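Local coordinates for protein peptidyl-tRNA hydrolase (Sulfolobus solfataricus, PDB 1XTY) that hydrolyses N-acyl-aminoacyl-tRNAs, releasing the N-acyl amino acid and free tRNA, its natural substrates perhaps being peptidyl-tRNAs that drop off the ribosome, at residues V5-S10 against G115-L120; K16-A21 against T90-G95; K43-E48 against M77-S82. All blocks are in the same frame, centred on the assembly; numbering follows the deposited sequence.

Interaction 1. Residues V5-S10 against G115-L120. With SO4 (sulfate ion), chain F.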
ATOM      1  N   VAL A   5       8.324   7.510   0.560  1.00 12.87           N
ATOM      2  CA  VAL A   5       7.656   8.485  -0.278  1.00 13.77           C
ATOM      3  C   VAL A   5       7.199   7.812  -1.561  1.00 13.93           C
ATOM      4  O   VAL A   5       7.945   7.038  -2.163  1.00 13.73           O
ATOM      5  CB  VAL A   5       8.597   9.655  -0.645  1.00 16.69           C
ATOM      6  CG1 VAL A   5       7.858  10.665  -1.513  1.00 17.62           C
ATOM      7  CG2 VAL A   5       9.113  10.322   0.621  1.00 18.60           C
ATOM      8  N   ILE A   6       5.965   8.090  -1.961  1.00 12.70           N
ATOM      9  CA  ILE A   6       5.430   7.537  -3.197  1.00 14.52           C
ATOM     10  C   ILE A   6       5.026   8.708  -4.084  1.00 15.45           C
ATOM     11  O   ILE A   6       4.233   9.564  -3.686  1.00 16.82           O
ATOM     12  CB  ILE A   6       4.201   6.628  -2.955  1.00 15.23           C
ATOM     13  CG1 ILE A   6       4.592   5.420  -2.101  1.00 16.36           C
ATOM     14  CG2 ILE A   6       3.649   6.137  -4.292  1.00 14.65           C
ATOM     15  CD1 ILE A   6       4.576   5.678  -0.616  1.00 21.98           C
ATOM     16  N   VAL A   7       5.598   8.747  -5.282  1.00 15.87           N
ATOM     17  CA  VAL A   7       5.322   9.805  -6.246  1.00 17.34           C
ATOM     18  C   VAL A   7       4.310   9.315  -7.274  1.00 18.03           C
ATOM     19  O   VAL A   7       4.581   8.377  -8.023  1.00 18.44           O
ATOM     20  CB  VAL A   7       6.617  10.226  -6.974  1.00 15.64           C
ATOM     21  CG1 VAL A   7       6.340  11.420  -7.887  1.00 17.76           C
ATOM     22  CG2 VAL A   7       7.699  10.563  -5.955  1.00 16.89           C
ATOM     23  N   VAL A   8       3.146   9.957  -7.313  1.00 17.40           N
ATOM     24  CA  VAL A   8       2.084   9.577  -8.237  1.00 18.62           C
ATOM     25  C   VAL A   8       1.971  10.530  -9.428  1.00 19.99           C
ATOM     26  O   VAL A   8       2.106  11.744  -9.270  1.00 20.71           O
ATOM     27  CB  VAL A   8       0.727   9.545  -7.507  1.00 19.99           C
ATOM     28  CG1 VAL A   8      -0.373   9.114  -8.458  1.00 21.26           C
ATOM     29  CG2 VAL A   8       0.809   8.612  -6.311  1.00 21.68           C
ATOM     30  N   ARG A   9       1.726   9.975 -10.615  1.00 22.68           N
ATOM     31  CA  ARG A   9       1.567  10.772 -11.836  1.00 24.36           C
ATOM     32  C   ARG A   9       0.179  11.393 -11.888  1.00 26.80           C
ATOM     33  O   ARG A   9      -0.824  10.695 -11.749  1.00 27.87           O
ATOM     34  CB  ARG A   9       1.752   9.910 -13.083  1.00 24.59           C
ATOM     35  CG  ARG A   9       3.186   9.566 -13.406  1.00 26.02           C
ATOM     36  CD  ARG A   9       3.262   8.746 -14.680  1.00 27.16           C
ATOM     37  NE  ARG A   9       2.846   9.507 -15.855  1.00 27.09           N
ATOM     38  CZ  ARG A   9       2.688   8.974 -17.062  1.00 26.75           C
ATOM     39  NH1 ARG A   9       2.905   7.678 -17.245  1.00 26.11           N
ATOM     40  NH2 ARG A   9       2.325   9.734 -18.085  1.00 27.68           N
ATOM     41  N   SER A  10       0.126  12.701 -12.116  1.00 29.16           N
ATOM     42  CA  SER A  10      -1.144  13.414 -12.180  1.00 31.74           C
ATOM     43  C   SER A  10      -1.691  13.573 -13.598  1.00 32.52           C
ATOM     44  O   SER A  10      -2.864  13.899 -13.773  1.00 34.40           O
ATOM     45  CB  SER A  10      -0.992  14.801 -11.549  1.00 31.43           C
ATOM     46  OG  SER A  10      -0.464  14.711 -10.237  1.00 33.66           O
ATOM     47  N   GLY A 115      11.761  16.705  -1.978  1.00 46.10           N
ATOM     48  CA  GLY A 115      11.387  17.797  -1.096  1.00 47.54           C
ATOM     49  C   GLY A 115      10.658  18.961  -1.752  1.00 48.39           C
ATOM     50  O   GLY A 115      10.166  19.852  -1.057  1.00 49.03           O
ATOM     51  N   ASP A 116      10.565  18.952  -3.078  1.00 48.74           N
ATOM     52  CA  ASP A 116       9.916  20.038  -3.814  1.00 49.22           C
ATOM     53  C   ASP A 116       8.564  19.673  -4.420  1.00 47.88           C
ATOM     54  O   ASP A 116       8.030  20.422  -5.239  1.00 48.60           O
ATOM     55  CB  ASP A 116      10.843  20.514  -4.938  1.00 51.46           C
ATOM     56  CG  ASP A 116      11.168  19.407  -5.936  1.00 53.93           C
ATOM     57  OD1 ASP A 116      11.513  18.292  -5.489  1.00 55.05           O
ATOM     58  OD2 ASP A 116      11.082  19.645  -7.163  1.00 54.07           O
ATOM     59  N   LEU A 117       7.996  18.543  -4.019  1.00 45.33           N
ATOM     60  CA  LEU A 117       6.725  18.125  -4.597  1.00 42.10           C
ATOM     61  C   LEU A 117       5.503  18.413  -3.739  1.00 39.95           C
ATOM     62  O   LEU A 117       5.586  18.466  -2.514  1.00 39.44           O
ATOM     63  CB  LEU A 117       6.787  16.635  -4.928  1.00 41.71           C
ATOM     64  CG  LEU A 117       8.035  16.246  -5.727  1.00 41.89           C
ATOM     65  CD1 LEU A 117       8.099  14.737  -5.881  1.00 41.09           C
ATOM     66  CD2 LEU A 117       8.013  16.935  -7.081  1.00 41.67           C
ATOM     67  N   LYS A 118       4.368  18.603  -4.407  1.00 38.12           N
ATOM     68  CA  LYS A 118       3.102  18.873  -3.739  1.00 37.38           C
ATOM     69  C   LYS A 118       2.453  17.559  -3.316  1.00 36.01           C
ATOM     70  O   LYS A 118       2.570  16.549  -4.009  1.00 33.55           O
ATOM     71  CB  LYS A 118       2.145  19.606  -4.684  1.00 39.51           C
ATOM     72  CG  LYS A 118       2.617  20.968  -5.168  1.00 42.47           C
ATOM     73  CD  LYS A 118       1.581  21.583  -6.103  1.00 44.50           C
ATOM     74  CE  LYS A 118       1.993  22.969  -6.575  1.00 45.86           C
ATOM     75  NZ  LYS A 118       0.995  23.546  -7.520  1.00 47.00           N
ATOM     76  N   LEU A 119       1.764  17.577  -2.182  1.00 35.29           N
ATOM     77  CA  LEU A 119       1.083  16.387  -1.689  1.00 35.18           C
ATOM     78  C   LEU A 119      -0.102  16.066  -2.592  1.00 35.10           C
ATOM     79  O   LEU A 119      -0.720  16.967  -3.161  1.00 35.13           O
ATOM     80  CB  LEU A 119       0.584  16.612  -0.263  1.00 35.50           C
ATOM     81  CG  LEU A 119       1.641  16.880   0.807  1.00 35.68           C
ATOM     82  CD1 LEU A 119       0.951  17.267   2.107  1.00 37.19           C
ATOM     83  CD2 LEU A 119       2.509  15.645   0.999  1.00 35.29           C
ATOM     84  N   LEU A 120      -0.412  14.782  -2.727  1.00 34.96           N
ATOM     85  CA  LEU A 120      -1.534  14.356  -3.555  1.00 36.10           C
ATOM     86  C   LEU A 120      -2.840  14.669  -2.827  1.00 36.90           C
ATOM     87  O   LEU A 120      -2.774  14.939  -1.609  1.00 37.85           O
ATOM     88  CB  LEU A 120      -1.451  12.853  -3.824  1.00 35.21           C
ATOM     89  CG  LEU A 120      -2.569  12.246  -4.673  1.00 36.38           C
ATOM     90  CD1 LEU A 120      -2.466  12.754  -6.104  1.00 36.97           C
ATOM     91  CD2 LEU A 120      -2.468  10.730  -4.637  1.00 37.20           C
TER
HETATM   92  S   SO4 F 807       2.709   7.487 -20.984  1.00 69.65           S
HETATM   93  O1  SO4 F 807       1.426   6.785 -21.166  1.00 67.88           O
HETATM   94  O2  SO4 F 807       3.313   7.069 -19.709  1.00 67.81           O
HETATM   95  O3  SO4 F 807       2.465   8.942 -20.958  1.00 68.08           O
HETATM   96  O4  SO4 F 807       3.612   7.150 -22.098  1.00 68.69           O
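Sulfate O2 is gripped by two nitrogens of Arg9: NH1 donates to it at 2.6 Å with an N-H...O angle of 150°, and NH2 adds a weak bond at 3.3 Å. NH2 also reaches sulfate O3 at 3.0 Å, nearly straight at 161°. The sulfur of this ion, probably from the crystallisation liquor, lies in the guanidinium plane at its edge, as in a bidentate contact. A bend at chi3 (66°) turns the arginine chain to this position, and a salt bridge from NE to Asp11 together with a bond from NH1 to Ile97 O further fix the group. A leucine here would probably leave the sulfate without its two-nitrogen grip and Asp11 without its mate. The rest of the contact is apolar. Val7 CG2 meets Leu117 CD1 at 4.2 Å, the two side chains crossing at about a right angle, and Val8 CG2 meets Leu120 CD2, also at 4.2 Å. No hydrogen bond joins the segments, because strand 56-61 lies between them in the sheet; Leu117 rests on its Val59 and Leu120 on its Ile58. Successive strand residues Val7 and Val8 thus meet the C-terminal tail near the edge of the mixed beta sheet of this PTH2-family fold.

Interaction 2. Residues K16-A21 against T90-G95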
ATOM      1  N   LYS A  16      -9.812   7.466  -7.309  1.00 25.39           N
ATOM      2  CA  LYS A  16      -9.190   7.275  -6.004  1.00 24.42           C
ATOM      3  C   LYS A  16      -8.949   5.800  -5.683  1.00 21.89           C
ATOM      4  O   LYS A  16      -7.963   5.460  -5.034  1.00 20.71           O
ATOM      5  CB  LYS A  16     -10.025   7.935  -4.902  1.00 26.18           C
ATOM      6  CG  LYS A  16     -11.402   7.353  -4.692  1.00 28.34           C
ATOM      7  CD  LYS A  16     -12.146   8.163  -3.628  1.00 31.75           C
ATOM      8  CE  LYS A  16     -13.540   7.616  -3.374  1.00 34.24           C
ATOM      9  NZ  LYS A  16     -14.265   8.412  -2.341  1.00 36.89           N
ATOM     10  N   GLY A  17      -9.843   4.930  -6.147  1.00 20.52           N
ATOM     11  CA  GLY A  17      -9.678   3.505  -5.905  1.00 20.14           C
ATOM     12  C   GLY A  17      -8.448   2.999  -6.633  1.00 19.49           C
ATOM     13  O   GLY A  17      -7.663   2.212  -6.100  1.00 17.73           O
ATOM     14  N   LYS A  18      -8.282   3.473  -7.863  1.00 19.54           N
ATOM     15  CA  LYS A  18      -7.150   3.102  -8.708  1.00 20.11           C
ATOM     16  C   LYS A  18      -5.848   3.590  -8.076  1.00 18.18           C
ATOM     17  O   LYS A  18      -4.884   2.838  -7.962  1.00 16.25           O
ATOM     18  CB  LYS A  18      -7.316   3.733 -10.094  1.00 23.49           C
ATOM     19  CG  LYS A  18      -6.275   3.314 -11.117  1.00 27.07           C
ATOM     20  CD  LYS A  18      -6.487   1.876 -11.546  1.00 31.12           C
ATOM     21  CE  LYS A  18      -5.579   1.512 -12.703  1.00 32.73           C
ATOM     22  NZ  LYS A  18      -5.703   0.077 -13.085  1.00 35.59           N
ATOM     23  N   ILE A  19      -5.829   4.857  -7.672  1.00 16.80           N
ATOM     24  CA  ILE A  19      -4.651   5.450  -7.051  1.00 17.26           C
ATOM     25  C   ILE A  19      -4.226   4.668  -5.813  1.00 15.57           C
ATOM     26  O   ILE A  19      -3.041   4.391  -5.619  1.00 14.90           O
ATOM     27  CB  ILE A  19      -4.908   6.924  -6.638  1.00 18.89           C
ATOM     28  CG1 ILE A  19      -5.023   7.800  -7.887  1.00 22.89           C
ATOM     29  CG2 ILE A  19      -3.789   7.426  -5.734  1.00 18.88           C
ATOM     30  CD1 ILE A  19      -5.284   9.264  -7.591  1.00 24.26           C
ATOM     31  N   ALA A  20      -5.194   4.307  -4.979  1.00 14.42           N
ATOM     32  CA  ALA A  20      -4.893   3.560  -3.762  1.00 12.79           C
ATOM     33  C   ALA A  20      -4.223   2.226  -4.084  1.00 12.76           C
ATOM     34  O   ALA A  20      -3.274   1.823  -3.412  1.00 12.69           O
ATOM     35  CB  ALA A  20      -6.169   3.327  -2.961  1.00 12.70           C
ATOM     36  N   ALA A  21      -4.714   1.539  -5.110  1.00 12.15           N
ATOM     37  CA  ALA A  21      -4.133   0.259  -5.490  1.00 13.29           C
ATOM     38  C   ALA A  21      -2.693   0.426  -5.977  1.00 12.88           C
ATOM     39  O   ALA A  21      -1.813  -0.354  -5.603  1.00 11.55           O
ATOM     40  CB  ALA A  21      -4.983  -0.404  -6.575  1.00 14.61           C
ATOM     41  N   THR A  90      -8.026  -1.945 -16.553  1.00 45.69           N
ATOM     42  CA  THR A  90      -9.050  -0.935 -16.759  1.00 46.38           C
ATOM     43  C   THR A  90      -8.559   0.053 -17.821  1.00 46.17           C
ATOM     44  O   THR A  90      -7.664  -0.277 -18.587  1.00 47.27           O
ATOM     45  CB  THR A  90      -9.396  -0.207 -15.404  1.00 46.75           C
ATOM     46  OG1 THR A  90     -10.281   0.882 -15.666  1.00 47.67           O
ATOM     47  CG2 THR A  90      -8.144   0.285 -14.686  1.00 47.46           C
ATOM     48  N   GLN A  91      -9.179   1.227 -17.891  1.00 45.46           N
ATOM     49  CA  GLN A  91      -8.819   2.256 -18.864  1.00 44.59           C
ATOM     50  C   GLN A  91      -7.363   2.227 -19.343  1.00 42.74           C
ATOM     51  O   GLN A  91      -7.081   1.951 -20.509  1.00 43.26           O
ATOM     52  CB  GLN A  91      -9.130   3.634 -18.283  1.00 46.75           C
ATOM     53  CG  GLN A  91     -10.617   3.893 -18.095  1.00 50.01           C
ATOM     54  CD  GLN A  91     -10.869   5.125 -17.264  1.00 51.54           C
ATOM     55  OE1 GLN A  91      -9.995   5.984 -17.142  1.00 52.16           O
ATOM     56  NE2 GLN A  91     -12.075   5.223 -16.680  1.00 52.46           N
ATOM     57  N   LEU A  92      -6.451   2.564 -18.439  1.00 39.44           N
ATOM     58  CA  LEU A  92      -5.029   2.626 -18.735  1.00 36.26           C
ATOM     59  C   LEU A  92      -4.495   1.411 -19.484  1.00 34.18           C
ATOM     60  O   LEU A  92      -4.915   0.274 -19.251  1.00 32.13           O
ATOM     61  CB  LEU A  92      -4.226   2.810 -17.441  1.00 36.88           C
ATOM     62  CG  LEU A  92      -4.441   4.105 -16.651  1.00 37.68           C
ATOM     63  CD1 LEU A  92      -3.588   4.097 -15.392  1.00 38.22           C
ATOM     64  CD2 LEU A  92      -4.085   5.296 -17.520  1.00 38.57           C
ATOM     65  N   GLU A  93      -3.556   1.665 -20.390  1.00 32.01           N
ATOM     66  CA  GLU A  93      -2.934   0.601 -21.163  1.00 31.00           C
ATOM     67  C   GLU A  93      -1.906  -0.090 -20.278  1.00 28.68           C
ATOM     68  O   GLU A  93      -1.222   0.561 -19.487  1.00 26.53           O
ATOM     69  CB  GLU A  93      -2.241   1.174 -22.405  1.00 34.50           C
ATOM     70  CG  GLU A  93      -3.196   1.607 -23.507  1.00 38.42           C
ATOM     71  CD  GLU A  93      -3.647   0.446 -24.374  1.00 40.88           C
ATOM     72  OE1 GLU A  93      -3.981  -0.624 -23.821  1.00 42.15           O
ATOM     73  OE2 GLU A  93      -3.676   0.608 -25.614  1.00 42.30           O
ATOM     74  N   PRO A  94      -1.790  -1.421 -20.386  1.00 26.90           N
ATOM     75  CA  PRO A  94      -0.811  -2.125 -19.554  1.00 26.29           C
ATOM     76  C   PRO A  94       0.600  -1.640 -19.870  1.00 24.58           C
ATOM     77  O   PRO A  94       0.931  -1.386 -21.028  1.00 24.46           O
ATOM     78  CB  PRO A  94      -1.034  -3.591 -19.924  1.00 26.92           C
ATOM     79  CG  PRO A  94      -1.518  -3.511 -21.347  1.00 27.37           C
ATOM     80  CD  PRO A  94      -2.479  -2.351 -21.296  1.00 27.44           C
ATOM     81  N   GLY A  95       1.418  -1.491 -18.835  1.00 22.37           N
ATOM     82  CA  GLY A  95       2.777  -1.027 -19.035  1.00 20.19           C
ATOM     83  C   GLY A  95       2.941   0.444 -18.712  1.00 18.94           C
ATOM     84  O   GLY A  95       4.062   0.936 -18.593  1.00 18.66           O
TER
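The first turn of helix 16-35 faces an irregular loop, with Lys18 CA and Thr90 CA, the nearest such pair, 9.2 Å apart, a gap bridged mainly by the long side chain of Lys18. Lys18 does most of the work. Its CG is anti to the backbone N (chi1 -174°), and a single bend at chi2 (71°) sends the otherwise extended chain toward the loop, where it meets Thr90 tip to tip. The methyl CG2 of Thr90 is modelled 3.5 Å from Lys18 CE and 2.9 Å from Lys18 NZ; the first is tight and the second too short for a nitrogen and a methyl, so the detail at this point is doubtful, and neither is a bond. The firm polar partner of NZ is Asp86, through a salt bridge to OD2. The same CE lies 4.2 Å from Leu92 CD1, and Leu92 itself also rests on Asp86. Elsewhere on the helix turn, Ala20 and Ala21 pack on Ile58 of the second subunit. A bound sulfate, probably from the crystallisation liquor, about 4 Å from the Lys18 side chain may mark an anion-accepting pocket beside the loop that leads into strand 97-106.

Interaction 3. Residues K43-E48 against M77-S82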
ATOM      1  N   LYS A  43      17.663  -2.843   5.231  1.00 17.59           N
ATOM      2  CA  LYS A  43      16.918  -3.633   6.206  1.00 18.79           C
ATOM      3  C   LYS A  43      16.803  -2.912   7.542  1.00 19.79           C
ATOM      4  O   LYS A  43      15.780  -3.012   8.227  1.00 19.74           O
ATOM      5  CB  LYS A  43      17.572  -5.007   6.385  1.00 18.34           C
ATOM      6  CG  LYS A  43      17.384  -5.914   5.178  1.00 18.23           C
ATOM      7  CD  LYS A  43      18.026  -7.274   5.382  1.00 23.68           C
ATOM      8  CE  LYS A  43      17.800  -8.157   4.167  1.00 26.13           C
ATOM      9  NZ  LYS A  43      18.535  -9.451   4.269  1.00 28.41           N
ATOM     10  N   GLU A  44      17.847  -2.178   7.913  1.00 20.40           N
ATOM     11  CA  GLU A  44      17.823  -1.426   9.159  1.00 20.40           C
ATOM     12  C   GLU A  44      16.772  -0.325   9.040  1.00 18.51           C
ATOM     13  O   GLU A  44      15.964  -0.129   9.950  1.00 16.89           O
ATOM     14  CB  GLU A  44      19.198  -0.811   9.441  1.00 24.72           C
ATOM     15  CG  GLU A  44      20.305  -1.840   9.617  1.00 30.79           C
ATOM     16  CD  GLU A  44      21.670  -1.212   9.828  1.00 32.58           C
ATOM     17  OE1 GLU A  44      22.079  -0.372   8.996  1.00 35.02           O
ATOM     18  OE2 GLU A  44      22.339  -1.564  10.822  1.00 35.34           O
ATOM     19  N   TRP A  45      16.776   0.388   7.916  1.00 14.50           N
ATOM     20  CA  TRP A  45      15.798   1.450   7.708  1.00 14.87           C
ATOM     21  C   TRP A  45      14.377   0.888   7.702  1.00 13.50           C
ATOM     22  O   TRP A  45      13.457   1.518   8.222  1.00 12.57           O
ATOM     23  CB  TRP A  45      16.035   2.180   6.383  1.00 14.00           C
ATOM     24  CG  TRP A  45      17.292   3.000   6.329  1.00 17.25           C
ATOM     25  CD1 TRP A  45      17.968   3.550   7.385  1.00 16.41           C
ATOM     26  CD2 TRP A  45      17.989   3.410   5.149  1.00 15.88           C
ATOM     27  NE1 TRP A  45      19.045   4.278   6.929  1.00 14.24           N
ATOM     28  CE2 TRP A  45      19.080   4.209   5.562  1.00 15.93           C
ATOM     29  CE3 TRP A  45      17.795   3.182   3.779  1.00 17.88           C
ATOM     30  CZ2 TRP A  45      19.977   4.780   4.653  1.00 17.12           C
ATOM     31  CZ3 TRP A  45      18.688   3.751   2.873  1.00 18.32           C
ATOM     32  CH2 TRP A  45      19.767   4.542   3.319  1.00 18.54           C
ATOM     33  N   LEU A  46      14.196  -0.287   7.101  1.00 12.03           N
ATOM     34  CA  LEU A  46      12.867  -0.898   7.045  1.00 12.60           C
ATOM     35  C   LEU A  46      12.358  -1.228   8.450  1.00 13.35           C
ATOM     36  O   LEU A  46      11.213  -0.927   8.793  1.00 12.94           O
ATOM     37  CB  LEU A  46      12.901  -2.167   6.185  1.00 11.66           C
ATOM     38  CG  LEU A  46      11.582  -2.942   6.056  1.00  9.97           C
ATOM     39  CD1 LEU A  46      10.525  -2.071   5.393  1.00 13.11           C
ATOM     40  CD2 LEU A  46      11.823  -4.208   5.232  1.00 13.45           C
ATOM     41  N   ASN A  47      13.208  -1.841   9.266  1.00 16.13           N
ATOM     42  CA  ASN A  47      12.816  -2.183  10.630  1.00 19.78           C
ATOM     43  C   ASN A  47      12.420  -0.953  11.441  1.00 20.08           C
ATOM     44  O   ASN A  47      11.422  -0.972  12.163  1.00 20.08           O
ATOM     45  CB  ASN A  47      13.949  -2.916  11.346  1.00 23.96           C
ATOM     46  CG  ASN A  47      14.161  -4.312  10.811  1.00 30.19           C
ATOM     47  OD1 ASN A  47      13.218  -5.106  10.727  1.00 35.07           O
ATOM     48  ND2 ASN A  47      15.399  -4.627  10.449  1.00 33.55           N
ATOM     49  N   GLU A  48      13.206   0.113  11.327  1.00 19.51           N
ATOM     50  CA  GLU A  48      12.922   1.350  12.045  1.00 18.81           C
ATOM     51  C   GLU A  48      11.612   1.960  11.550  1.00 17.96           C
ATOM     52  O   GLU A  48      10.812   2.471  12.334  1.00 18.00           O
ATOM     53  CB  GLU A  48      14.056   2.357  11.833  1.00 21.54           C
ATOM     54  CG  GLU A  48      15.432   1.813  12.168  1.00 25.96           C
ATOM     55  CD  GLU A  48      16.548   2.750  11.742  1.00 29.73           C
ATOM     56  OE1 GLU A  48      17.607   2.248  11.311  1.00 31.38           O
ATOM     57  OE2 GLU A  48      16.372   3.981  11.843  1.00 31.95           O
ATOM     58  N   MET A  77      21.905   7.282  -5.558  1.00 24.41           N
ATOM     59  CA  MET A  77      22.156   7.371  -4.124  1.00 25.82           C
ATOM     60  C   MET A  77      21.939   6.052  -3.399  1.00 25.06           C
ATOM     61  O   MET A  77      21.930   5.997  -2.167  1.00 24.94           O
ATOM     62  CB  MET A  77      21.280   8.461  -3.518  1.00 27.12           C
ATOM     63  CG  MET A  77      21.526   9.808  -4.158  1.00 32.18           C
ATOM     64  SD  MET A  77      20.754  11.150  -3.279  1.00 38.31           S
ATOM     65  CE  MET A  77      19.129  10.958  -3.800  1.00 36.21           C
ATOM     66  N   ASN A  78      21.769   4.989  -4.178  1.00 23.13           N
ATOM     67  CA  ASN A  78      21.580   3.651  -3.640  1.00 22.95           C
ATOM     68  C   ASN A  78      20.450   3.518  -2.627  1.00 21.15           C
ATOM     69  O   ASN A  78      20.623   2.917  -1.569  1.00 22.12           O
ATOM     70  CB  ASN A  78      22.893   3.156  -3.029  1.00 26.18           C
ATOM     71  CG  ASN A  78      24.009   3.059  -4.057  1.00 29.82           C
ATOM     72  OD1 ASN A  78      23.903   2.321  -5.040  1.00 30.92           O
ATOM     73  ND2 ASN A  78      25.085   3.806  -3.835  1.00 31.68           N
ATOM     74  N   LEU A  79      19.297   4.084  -2.959  1.00 20.57           N
ATOM     75  CA  LEU A  79      18.117   4.003  -2.106  1.00 19.39           C
ATOM     76  C   LEU A  79      17.153   3.021  -2.762  1.00 19.38           C
ATOM     77  O   LEU A  79      17.187   2.833  -3.981  1.00 18.46           O
ATOM     78  CB  LEU A  79      17.427   5.365  -1.995  1.00 19.73           C
ATOM     79  CG  LEU A  79      18.196   6.532  -1.367  1.00 23.26           C
ATOM     80  CD1 LEU A  79      17.288   7.756  -1.307  1.00 23.23           C
ATOM     81  CD2 LEU A  79      18.662   6.151   0.030  1.00 21.86           C
ATOM     82  N   PRO A  80      16.288   2.376  -1.963  1.00 17.55           N
ATOM     83  CA  PRO A  80      15.330   1.423  -2.531  1.00 15.42           C
ATOM     84  C   PRO A  80      14.299   2.200  -3.338  1.00 14.15           C
ATOM     85  O   PRO A  80      13.869   3.277  -2.919  1.00 13.37           O
ATOM     86  CB  PRO A  80      14.684   0.785  -1.293  1.00 16.57           C
ATOM     87  CG  PRO A  80      15.626   1.100  -0.162  1.00 17.44           C
ATOM     88  CD  PRO A  80      16.144   2.463  -0.502  1.00 17.74           C
ATOM     89  N   PHE A  81      13.903   1.672  -4.492  1.00 13.19           N
ATOM     90  CA  PHE A  81      12.892   2.342  -5.295  1.00 13.05           C
ATOM     91  C   PHE A  81      12.093   1.327  -6.101  1.00 11.83           C
ATOM     92  O   PHE A  81      12.566   0.225  -6.365  1.00 13.13           O
ATOM     93  CB  PHE A  81      13.535   3.390  -6.220  1.00 14.20           C
ATOM     94  CG  PHE A  81      14.305   2.812  -7.377  1.00 15.32           C
ATOM     95  CD1 PHE A  81      13.659   2.482  -8.569  1.00 15.93           C
ATOM     96  CD2 PHE A  81      15.677   2.608  -7.282  1.00 18.00           C
ATOM     97  CE1 PHE A  81      14.375   1.958  -9.650  1.00 16.40           C
ATOM     98  CE2 PHE A  81      16.402   2.084  -8.357  1.00 20.48           C
ATOM     99  CZ  PHE A  81      15.749   1.759  -9.541  1.00 17.93           C
ATOM    100  N   SER A  82      10.870   1.691  -6.463  1.00 12.18           N
ATOM    101  CA  SER A  82      10.027   0.803  -7.251  1.00 12.97           C
ATOM    102  C   SER A  82       9.260   1.592  -8.293  1.00 14.30           C
ATOM    103  O   SER A  82       8.638   2.603  -7.974  1.00 11.26           O
ATOM    104  CB  SER A  82       9.037   0.056  -6.351  1.00 14.85           C
ATOM    105  OG  SER A  82       8.207   0.962  -5.638  1.00 19.05           O
TER
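Two similar first torsions bring Trp45 and Leu79 together: each CG is anti to its own carbonyl carbon, with chi1 -68° in the tryptophan and -62° in the leucine, and the side chains cross at about a right angle. The turn that delivers Leu79 is a Schellman motif ending helix 64-76, with Asn78, at a positive phi of 54°, as its C-prime residue. From there the chain passes through Leu79 and Pro80 into strand 81-85, while Trp45 projects from helix 40-51. The contact is wholly apolar, with no hydrogen bond across it, and buries 97 Å² in all. Pro80 comes in at the edge of the indole, near its plane, with CD 4.4 Å from Trp45 CZ3, which is a loose fit. The six-membered ring of the indole does the touching, through CZ3 and CH2. Around it, Ala105 and Pro106 of strand 97-106 and Ile2 of strand 2-9 also touch Trp45, while Leu79 packs on Leu109 and Ile113 of helix 107-114, so the pair joins one helix to the sheet and to another helix. Asn78 O takes a second link to helix 40-51 from the indole N-H of Trp42. The tightest approach is that of one leucine methyl: Leu79 CD2 lies 3.7 Å from Trp45 CZ3 and 3.8 Å from Trp45 CH2, coming obliquely to the ring.

How the interactions relate
From the N terminus, strand 2-9 opens the widest loop, which closes when the C-terminal residues 115-120 return in interaction 1. Within it, helix 16-35 starts the span closed by interaction 2 at the loop 90-95, and within that, helix 40-51 meets residues 77-82 in interaction 3. The three contacts are therefore nested, and none cross. Interactions 1 and 2 touch, Leu120 CD2 lying 3.7 Å from Ile19 CG2, so the tail meets the first helix. Interaction 3 lies across the centre of the chain from both, its own centre about 19 Å from that of interaction 1 and about 26 Å from that of interaction 2. Interactions 1 and 3 reach the same sheet.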